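Local coordinates for bumblebee peptidoglycan recognition protein SA (Bombus, PDB 5XZ4) that probably recognises bacterial peptidoglycan in bumblebee innate immunity, with a preference for the Dap-type over the Lys-type form, at residues A[29-34]-A[135-140]; A[36-41]-A[152-157]; A[123-128]-A[166-171]. All coordinates share one frame; numbering follows the deposited sequence.

Contact 1 (A[29-34]-A[135-140]); sequences IPIPYV and GILRED
Ile31 and Leu137 form a parallel bridge by which the short strand 137-138 pairs with the start of strand 31-38, itself a strand of the central mixed sheet of the amidase-like PGRP fold. Two backbone bonds hold the bridge: Ile31 N gives its hydrogen to Ile136 O, and Arg138 N returns one to Ile31 O over 3.0 Å. Just before them, Pro30, preceded by a cis peptide bond, sets its CB against Gly135 O. On the buried side, Leu137 CD1 meets Val34 CG2 at 3.9 Å, the two side chains crossing at about a right angle, while Leu137 CD2 touches Ile31 CB.

Arg138 runs along the edge of segment 29-34. Its CB packs on Ile31 O, the acceptor of its own backbone N-H. CG, beside the backbone N and anti to the carbonyl carbon (chi1 -73°), lies 3.5 Å from the same Ile31 O and also brushes Pro30 CB. CD runs on to Pro32, 3.8 Å from its CA. There the chain bends (chi3 63°), turning NE toward Asp140. By then the backbone has turned a corner toward strand 141-145, whose Arg142 makes backbone bonds to Pro32 and Val34. In the salt bridge that results, Arg138 NE stands 3.0 Å from Asp140 OD1, which uses its syn lone pair and lies nearly in the guanidinium plane.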
loop_
_atom_site.group_PDB
_atom_site.type_symbol
_atom_site.label_atom_id
_atom_site.label_comp_id
_atom_site.label_asym_id
_atom_site.label_seq_id
_atom_site.Cartn_x
_atom_site.Cartn_y
_atom_site.Cartn_z
ATOM N N ILE A 29 2.697 -2.753 -17.224
ATOM C CA ILE A 29 2.801 -4.045 -16.481
ATOM C C ILE A 29 3.745 -4.958 -17.281
ATOM O O ILE A 29 3.573 -5.041 -18.495
ATOM C CB ILE A 29 1.407 -4.733 -16.248
ATOM C CG1 ILE A 29 0.788 -4.357 -14.879
ATOM C CG2 ILE A 29 1.476 -6.242 -16.044
ATOM C CD1 ILE A 29 0.411 -2.929 -14.597
ATOM N N PRO A 30 4.728 -5.630 -16.652
ATOM C CA PRO A 30 4.914 -5.713 -15.192
ATOM C C PRO A 30 5.617 -4.504 -14.577
ATOM O O PRO A 30 6.390 -3.801 -15.235
ATOM C CB PRO A 30 5.746 -6.998 -15.016
ATOM C CG PRO A 30 6.492 -7.138 -16.305
ATOM C CD PRO A 30 5.571 -6.613 -17.377
ATOM N N ILE A 31 5.369 -4.333 -13.282
ATOM C CA ILE A 31 5.765 -3.140 -12.531
ATOM C C ILE A 31 7.130 -3.335 -11.834
ATOM O O ILE A 31 7.373 -4.392 -11.252
ATOM C CB ILE A 31 4.666 -2.854 -11.474
ATOM C CG1 ILE A 31 3.317 -2.598 -12.158
ATOM C CG2 ILE A 31 5.044 -1.707 -10.536
ATOM C CD1 ILE A 31 2.134 -2.885 -11.253
ATOM N N PRO A 32 8.006 -2.297 -11.844
ATOM C CA PRO A 32 9.369 -2.461 -11.303
ATOM C C PRO A 32 9.577 -2.205 -9.808
ATOM O O PRO A 32 10.533 -2.718 -9.231
ATOM C CB PRO A 32 10.198 -1.474 -12.142
ATOM C CG PRO A 32 9.210 -0.396 -12.489
ATOM C CD PRO A 32 7.924 -1.121 -12.738
ATOM N N TYR A 33 8.671 -1.442 -9.178
ATOM C CA TYR A 33 8.818 -1.044 -7.756
ATOM C C TYR A 33 7.567 -1.318 -6.936
ATOM O O TYR A 33 6.448 -1.207 -7.440
ATOM C CB TYR A 33 9.150 0.453 -7.612
ATOM C CG TYR A 33 10.500 0.844 -8.157
ATOM C CD1 TYR A 33 11.649 0.755 -7.355
ATOM C CD2 TYR A 33 10.626 1.326 -9.465
ATOM C CE1 TYR A 33 12.914 1.092 -7.876
ATOM C CE2 TYR A 33 11.868 1.696 -9.986
ATOM C CZ TYR A 33 13.001 1.574 -9.188
ATOM O OH TYR A 33 14.229 1.917 -9.729
ATOM N N VAL A 34 7.789 -1.632 -5.663
ATOM C CA VAL A 34 6.738 -1.566 -4.639
ATOM C C VAL A 34 7.230 -0.546 -3.613
ATOM O O VAL A 34 8.367 -0.667 -3.121
ATOM C CB VAL A 34 6.501 -2.941 -3.991
ATOM C CG1 VAL A 34 5.571 -2.846 -2.782
ATOM C CG2 VAL A 34 5.919 -3.923 -4.990
ATOM N N GLY A 135 2.753 -12.429 -12.430
ATOM C CA GLY A 135 3.427 -11.673 -13.482
ATOM C C GLY A 135 3.033 -10.207 -13.540
ATOM O O GLY A 135 3.378 -9.509 -14.486
ATOM N N ILE A 136 2.303 -9.741 -12.523
ATOM C CA ILE A 136 1.926 -8.327 -12.394
ATOM C C ILE A 136 3.137 -7.483 -11.963
ATOM O O ILE A 136 3.311 -6.345 -12.416
ATOM C CB ILE A 136 0.773 -8.160 -11.372
ATOM C CG1 ILE A 136 -0.468 -8.973 -11.790
ATOM C CG2 ILE A 136 0.432 -6.679 -11.174
ATOM C CD1 ILE A 136 -1.449 -9.224 -10.666
ATOM N N LEU A 137 3.947 -8.036 -11.060
ATOM C CA LEU A 137 5.201 -7.402 -10.616
ATOM C C LEU A 137 6.351 -8.082 -11.320
ATOM O O LEU A 137 6.287 -9.278 -11.558
ATOM C CB LEU A 137 5.370 -7.549 -9.092
ATOM C CG LEU A 137 4.276 -6.900 -8.231
ATOM C CD1 LEU A 137 4.567 -7.169 -6.760
ATOM C CD2 LEU A 137 4.191 -5.389 -8.469
ATOM N N ARG A 138 7.395 -7.332 -11.631
ATOM C CA ARG A 138 8.602 -7.938 -12.258
ATOM C C ARG A 138 9.212 -8.972 -11.306
ATOM O O ARG A 138 9.118 -8.846 -10.074
ATOM C CB ARG A 138 9.624 -6.847 -12.551
ATOM C CG ARG A 138 9.250 -5.955 -13.726
ATOM C CD ARG A 138 10.332 -4.934 -14.031
ATOM N NE ARG A 138 11.582 -5.553 -14.443
ATOM C CZ ARG A 138 12.047 -5.617 -15.693
ATOM N NH1 ARG A 138 13.211 -6.211 -15.913
ATOM N NH2 ARG A 138 11.379 -5.091 -16.718
ATOM N N GLU A 139 9.847 -9.995 -11.884
ATOM C CA GLU A 139 10.540 -11.032 -11.098
ATOM C C GLU A 139 11.629 -10.427 -10.191
ATOM O O GLU A 139 11.875 -10.921 -9.085
ATOM C CB GLU A 139 11.155 -12.097 -12.026
ATOM C CG GLU A 139 10.159 -12.816 -12.928
ATOM C CD GLU A 139 9.465 -13.982 -12.248
ATOM O OE1 GLU A 139 10.160 -14.872 -11.707
ATOM O OE2 GLU A 139 8.220 -14.018 -12.281
ATOM N N ASP A 140 12.250 -9.349 -10.672
ATOM C CA ASP A 140 13.282 -8.623 -9.951
ATOM C C ASP A 140 12.726 -7.383 -9.234
ATOM O O ASP A 140 13.431 -6.378 -9.089
ATOM C CB ASP A 140 14.445 -8.249 -10.904
ATOM C CG ASP A 140 14.007 -7.375 -12.086
ATOM O OD1 ASP A 140 12.815 -7.026 -12.201
ATOM O OD2 ASP A 140 14.885 -7.037 -12.918
HETATM O O HOH W 1 12.582 -3.907 -10.808
#

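Contact 2 (A[36-41]-A[152-157]); sequences IHHTVT and TMSPGS
Ile36 comes first, its carbonyl O resting 3.5 Å from Pro155 CB while its CG2 touches the same ring carbon at 4.0 Å. The peptide bond before Pro155 is cis. Next along the strand, His37 turns its ring so that ND1 shares a hydrogen bond with Ser154 OG, 2.9 Å away; the hydroxyl approaches the ring obliquely, and either atom could donate. The other ring nitrogen, NE2, is bonded to Thr95 OG1, so both nitrogens of this buried imidazole have partners and its rotation is fixed. Ser154 OG is gripped a second time by His38 N, which donates to it over 3.1 Å. The hydroxyl gets there by standing anti to Ser154 N (chi1 -177°).

His38 lays its ring flat against the loop: Pro155 C sits 3.5 Å above the ring plane, with Gly156 N over the same face, and Gly156 CA adds an off-centre CH-pi contact. His38 ND1 is hydrogen-bonded to Phe111 N. Gly156 itself is the N-cap of helix 157-163.

This corner of the fold probably corresponds to the zinc site of amidase PGRPs, where a histidine and a cysteine probably occupy the places of His37 and Ser154; here the histidine binds a serine hydroxyl instead, consistent with a recognition protein that lacks the catalytic metal.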
loop_
_atom_site.group_PDB
_atom_site.type_symbol
_atom_site.label_atom_id
_atom_site.label_comp_id
_atom_site.label_asym_id
_atom_site.label_seq_id
_atom_site.Cartn_x
_atom_site.Cartn_y
_atom_site.Cartn_z
ATOM N N ILE A 36 6.595 0.937 0.159
ATOM C CA ILE A 36 5.967 0.683 1.459
ATOM C C ILE A 36 5.733 1.988 2.226
ATOM O O ILE A 36 6.658 2.825 2.367
ATOM C CB ILE A 36 6.792 -0.315 2.318
ATOM C CG1 ILE A 36 7.075 -1.627 1.543
ATOM C CG2 ILE A 36 6.106 -0.582 3.665
ATOM C CD1 ILE A 36 5.835 -2.422 1.134
ATOM N N HIS A 37 4.479 2.172 2.642
ATOM C CA HIS A 37 4.051 3.370 3.389
ATOM C C HIS A 37 3.396 2.974 4.701
ATOM O O HIS A 37 2.945 1.832 4.838
ATOM C CB HIS A 37 2.989 4.149 2.590
ATOM C CG HIS A 37 3.542 5.024 1.511
ATOM N ND1 HIS A 37 3.906 6.332 1.745
ATOM C CD2 HIS A 37 3.765 4.803 0.193
ATOM C CE1 HIS A 37 4.333 6.877 0.616
ATOM N NE2 HIS A 37 4.272 5.967 -0.338
ATOM N N HIS A 38 3.291 3.925 5.634
ATOM C CA HIS A 38 2.279 3.831 6.692
ATOM C C HIS A 38 1.248 4.919 6.504
ATOM O O HIS A 38 1.543 5.947 5.895
ATOM C CB HIS A 38 2.895 3.797 8.103
ATOM C CG HIS A 38 3.539 5.083 8.574
ATOM N ND1 HIS A 38 3.982 5.234 9.872
ATOM C CD2 HIS A 38 3.814 6.257 7.948
ATOM C CE1 HIS A 38 4.508 6.443 10.024
ATOM N NE2 HIS A 38 4.434 7.076 8.864
ATOM N N THR A 39 0.029 4.705 7.008
ATOM C CA THR A 39 -1.039 5.713 6.815
ATOM C C THR A 39 -1.019 6.854 7.814
ATOM O O THR A 39 -1.645 7.898 7.540
ATOM C CB THR A 39 -2.424 5.070 6.861
ATOM O OG1 THR A 39 -2.603 4.495 8.160
ATOM C CG2 THR A 39 -2.585 3.989 5.739
ATOM N N VAL A 40 -0.358 6.624 8.959
ATOM C CA VAL A 40 -0.338 7.535 10.137
ATOM C C VAL A 40 -1.691 7.558 10.857
ATOM O O VAL A 40 -1.858 8.277 11.849
ATOM C CB VAL A 40 0.155 8.982 9.804
ATOM C CG1 VAL A 40 0.455 9.820 11.045
ATOM C CG2 VAL A 40 1.423 8.928 8.987
ATOM N N THR A 41 -2.653 6.769 10.412
ATOM C CA THR A 41 -3.923 6.635 11.125
ATOM C C THR A 41 -3.740 5.723 12.337
ATOM O O THR A 41 -2.687 5.116 12.549
ATOM C CB THR A 41 -5.040 6.075 10.222
ATOM O OG1 THR A 41 -4.726 4.725 9.823
ATOM C CG2 THR A 41 -5.233 6.918 8.989
ATOM N N THR A 152 9.844 12.289 3.588
ATOM C CA THR A 152 8.739 11.804 4.411
ATOM C C THR A 152 9.307 10.924 5.520
ATOM O O THR A 152 10.418 10.367 5.369
ATOM C CB THR A 152 7.728 10.984 3.578
ATOM O OG1 THR A 152 6.607 10.663 4.407
ATOM C CG2 THR A 152 8.349 9.679 2.975
ATOM N N MET A 153 8.564 10.778 6.616
ATOM C CA MET A 153 8.913 9.757 7.618
ATOM C C MET A 153 8.288 8.376 7.329
ATOM O O MET A 153 8.716 7.368 7.897
ATOM C CB MET A 153 8.656 10.246 9.056
ATOM C CG MET A 153 9.637 11.339 9.512
ATOM S SD MET A 153 11.396 10.886 9.523
ATOM C CE MET A 153 11.532 10.060 11.105
ATOM N N SER A 154 7.335 8.332 6.395
ATOM C CA SER A 154 6.684 7.068 5.966
ATOM C C SER A 154 7.755 6.069 5.441
ATOM O O SER A 154 8.636 6.474 4.651
ATOM C CB SER A 154 5.657 7.412 4.893
ATOM O OG SER A 154 4.940 6.248 4.493
ATOM N N PRO A 155 7.734 4.785 5.843
ATOM C CA PRO A 155 6.647 4.064 6.497
ATOM C C PRO A 155 6.790 3.977 8.019
ATOM O O PRO A 155 6.197 3.087 8.642
ATOM C CB PRO A 155 6.800 2.656 5.880
ATOM C CG PRO A 155 8.299 2.494 5.788
ATOM C CD PRO A 155 8.752 3.851 5.308
ATOM N N GLY A 156 7.583 4.883 8.591
ATOM C CA GLY A 156 7.919 4.869 10.010
ATOM C C GLY A 156 9.190 4.087 10.251
ATOM O O GLY A 156 9.428 3.060 9.608
ATOM N N SER A 157 10.017 4.569 11.168
ATOM C CA SER A 157 11.329 3.966 11.383
ATOM C C SER A 157 11.287 2.474 11.707
ATOM O O SER A 157 12.131 1.714 11.232
ATOM C CB SER A 157 12.091 4.730 12.464
ATOM O OG SER A 157 12.398 6.027 11.995
#

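Contact 3 (A[123-128]-A[166-171]); sequences AAHALI and WLEWVP
His125 and Trp166 stack face to face, the imidazole lying on the five-membered ring of the indole with centroids 3.6 Å apart and planes only 2° from parallel. The two side chains run past each other in opposite directions, so His125 CG ends up over Trp166 NE1 at 3.4 Å and the far end of the imidazole lies near Trp166 CG and CD1. His125 reaches this position because its CG is anti to the backbone N (chi1 -158°). The six-membered half of the indole continues over the helix surface: its CH2 meets Ala124 CB at 4.0 Å, and its CZ3 meets Ile128 CD1 at 3.8 Å. With an alanine at Trp166, the His125 ring would probably lose its stacking partner and be freer to turn, and a gap would be left beside Ala124 and Ile128.

In contrast to this tight stack, the other side is polar and bridged by water. Glu168 OE1 comes up to the edge of the imidazole, 2.9 Å from His125 CE1, the carboxylate plane nearly perpendicular to the ring. A water in the imidazole plane donates to Glu168 OE1, accepts from Leu167 N at 2.8 Å and is bonded to His125 NE2 over a longer 3.3 Å. Glu168 OE2 turns to Lys132 for a salt bridge, one helical turn beyond Ile128.

The whole contact joins helix 118-134 to the turn after helix 157-163: Trp166 and Glu168 also rest on Val143 of strand 141-145, while Ala124 also touches Phe107 of strand 102-107 and Ile76 of strand 74-76.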
loop_
_atom_site.group_PDB
_atom_site.type_symbol
_atom_site.label_atom_id
_atom_site.label_comp_id
_atom_site.label_asym_id
_atom_site.label_seq_id
_atom_site.Cartn_x
_atom_site.Cartn_y
_atom_site.Cartn_z
ATOM N N ALA A 123 0.808 -10.570 5.343
ATOM C CA ALA A 123 -0.147 -10.220 4.277
ATOM C C ALA A 123 0.522 -9.419 3.159
ATOM O O ALA A 123 0.327 -9.687 1.961
ATOM C CB ALA A 123 -1.347 -9.452 4.841
ATOM N N ALA A 124 1.328 -8.430 3.539
ATOM C CA ALA A 124 2.031 -7.632 2.531
ATOM C C ALA A 124 3.051 -8.462 1.728
ATOM O O ALA A 124 3.131 -8.330 0.496
ATOM C CB ALA A 124 2.729 -6.462 3.192
ATOM N N HIS A 125 3.806 -9.301 2.423
ATOM C CA HIS A 125 4.823 -10.092 1.697
ATOM C C HIS A 125 4.146 -11.119 0.782
ATOM O O HIS A 125 4.619 -11.338 -0.341
ATOM C CB HIS A 125 5.782 -10.750 2.678
ATOM C CG HIS A 125 7.108 -11.125 2.093
ATOM N ND1 HIS A 125 7.783 -10.394 1.134
ATOM C CD2 HIS A 125 7.911 -12.169 2.414
ATOM C CE1 HIS A 125 8.951 -10.991 0.892
ATOM N NE2 HIS A 125 9.043 -12.059 1.659
ATOM N N ALA A 126 3.017 -11.685 1.231
ATOM C CA ALA A 126 2.246 -12.646 0.410
ATOM C C ALA A 126 1.660 -11.935 -0.814
ATOM O O ALA A 126 1.640 -12.487 -1.929
ATOM C CB ALA A 126 1.160 -13.337 1.231
ATOM N N LEU A 127 1.221 -10.682 -0.633
ATOM C CA LEU A 127 0.756 -9.879 -1.758
ATOM C C LEU A 127 1.867 -9.635 -2.800
ATOM O O LEU A 127 1.642 -9.755 -4.010
ATOM C CB LEU A 127 0.199 -8.518 -1.252
ATOM C CG LEU A 127 -0.428 -7.580 -2.304
ATOM C CD1 LEU A 127 -1.687 -8.195 -2.911
ATOM C CD2 LEU A 127 -0.676 -6.167 -1.747
ATOM N N ILE A 128 3.082 -9.310 -2.329
ATOM C CA ILE A 128 4.220 -9.106 -3.220
ATOM C C ILE A 128 4.538 -10.432 -3.932
ATOM O O ILE A 128 4.720 -10.447 -5.151
ATOM C CB ILE A 128 5.431 -8.531 -2.450
ATOM C CG1 ILE A 128 5.127 -7.096 -1.987
ATOM C CG2 ILE A 128 6.679 -8.544 -3.321
ATOM C CD1 ILE A 128 6.033 -6.625 -0.890
ATOM N N TRP A 166 13.085 -8.725 4.042
ATOM C CA TRP A 166 12.656 -9.263 2.749
ATOM C C TRP A 166 13.802 -9.168 1.749
ATOM O O TRP A 166 14.435 -8.125 1.638
ATOM C CB TRP A 166 11.477 -8.439 2.223
ATOM C CG TRP A 166 10.213 -8.506 3.035
ATOM C CD1 TRP A 166 9.853 -9.479 3.937
ATOM C CD2 TRP A 166 9.119 -7.594 2.963
ATOM N NE1 TRP A 166 8.590 -9.201 4.451
ATOM C CE2 TRP A 166 8.113 -8.065 3.853
ATOM C CE3 TRP A 166 8.874 -6.440 2.205
ATOM C CZ2 TRP A 166 6.910 -7.392 4.024
ATOM C CZ3 TRP A 166 7.696 -5.771 2.383
ATOM C CH2 TRP A 166 6.715 -6.254 3.271
ATOM N N LEU A 167 14.065 -10.244 0.994
ATOM C CA LEU A 167 15.134 -10.222 -0.012
ATOM C C LEU A 167 14.878 -9.200 -1.102
ATOM O O LEU A 167 15.812 -8.705 -1.723
ATOM C CB LEU A 167 15.338 -11.604 -0.675
ATOM C CG LEU A 167 15.912 -12.742 0.168
ATOM C CD1 LEU A 167 16.082 -13.997 -0.688
ATOM C CD2 LEU A 167 17.235 -12.340 0.803
ATOM N N GLU A 168 13.601 -8.888 -1.338
ATOM C CA GLU A 168 13.219 -7.921 -2.370
ATOM C C GLU A 168 13.557 -6.483 -1.991
ATOM O O GLU A 168 13.577 -5.611 -2.861
ATOM C CB GLU A 168 11.725 -8.030 -2.722
ATOM C CG GLU A 168 11.297 -9.415 -3.210
ATOM C CD GLU A 168 10.825 -10.341 -2.104
ATOM O OE1 GLU A 168 11.076 -10.111 -0.914
ATOM O OE2 GLU A 168 10.190 -11.368 -2.423
ATOM N N TRP A 169 13.770 -6.228 -0.698
ATOM C CA TRP A 169 14.127 -4.857 -0.252
ATOM C C TRP A 169 15.500 -4.457 -0.799
ATOM O O TRP A 169 16.429 -5.262 -0.756
ATOM C CB TRP A 169 14.102 -4.744 1.279
ATOM C CG TRP A 169 14.502 -3.352 1.723
ATOM C CD1 TRP A 169 13.735 -2.212 1.651
ATOM C CD2 TRP A 169 15.799 -2.944 2.185
ATOM N NE1 TRP A 169 14.479 -1.129 2.079
ATOM C CE2 TRP A 169 15.740 -1.549 2.417
ATOM C CE3 TRP A 169 16.991 -3.632 2.469
ATOM C CZ2 TRP A 169 16.835 -0.812 2.902
ATOM C CZ3 TRP A 169 18.095 -2.895 2.948
ATOM C CH2 TRP A 169 18.000 -1.502 3.172
ATOM N N VAL A 170 15.619 -3.230 -1.301
ATOM C CA VAL A 170 16.895 -2.708 -1.814
ATOM C C VAL A 170 17.313 -1.428 -1.069
ATOM O O VAL A 170 16.488 -0.551 -0.808
ATOM C CB VAL A 170 16.879 -2.504 -3.350
ATOM C CG1 VAL A 170 16.691 -3.839 -4.075
ATOM C CG2 VAL A 170 15.851 -1.492 -3.807
ATOM N N PRO A 171 18.595 -1.322 -0.716
ATOM C CA PRO A 171 19.090 -0.108 -0.058
ATOM C C PRO A 171 19.124 1.138 -0.951
ATOM O O PRO A 171 19.071 2.260 -0.421
ATOM C CB PRO A 171 20.500 -0.505 0.393
ATOM C CG PRO A 171 20.885 -1.649 -0.477
ATOM C CD PRO A 171 19.620 -2.385 -0.785
HETATM O O HOH W 2 12.168 -12.297 0.684
#

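Overall arrangement
Strand 31-38 links contacts 1 and 2, whose centres lie about 22 Å apart near its two ends. The centre of contact 3 lies about 12 Å from that of contact 1 and about 16 Å from that of contact 2, yet its side chains touch both: Ile128 packs on Val34 and Leu137, and Trp166 on Ile36. Helix 118-134, used in contact 3, leads directly into the 135-140 segment of contact 1. Along the chain the order is 29-34, 36-41, 123-128, 135-140, 152-157, 166-171, so every pair of contacts interleaves. The C-terminal third thus folds back on strand 31-38, with the probable remnant of the amidase zinc site at the end of that strand.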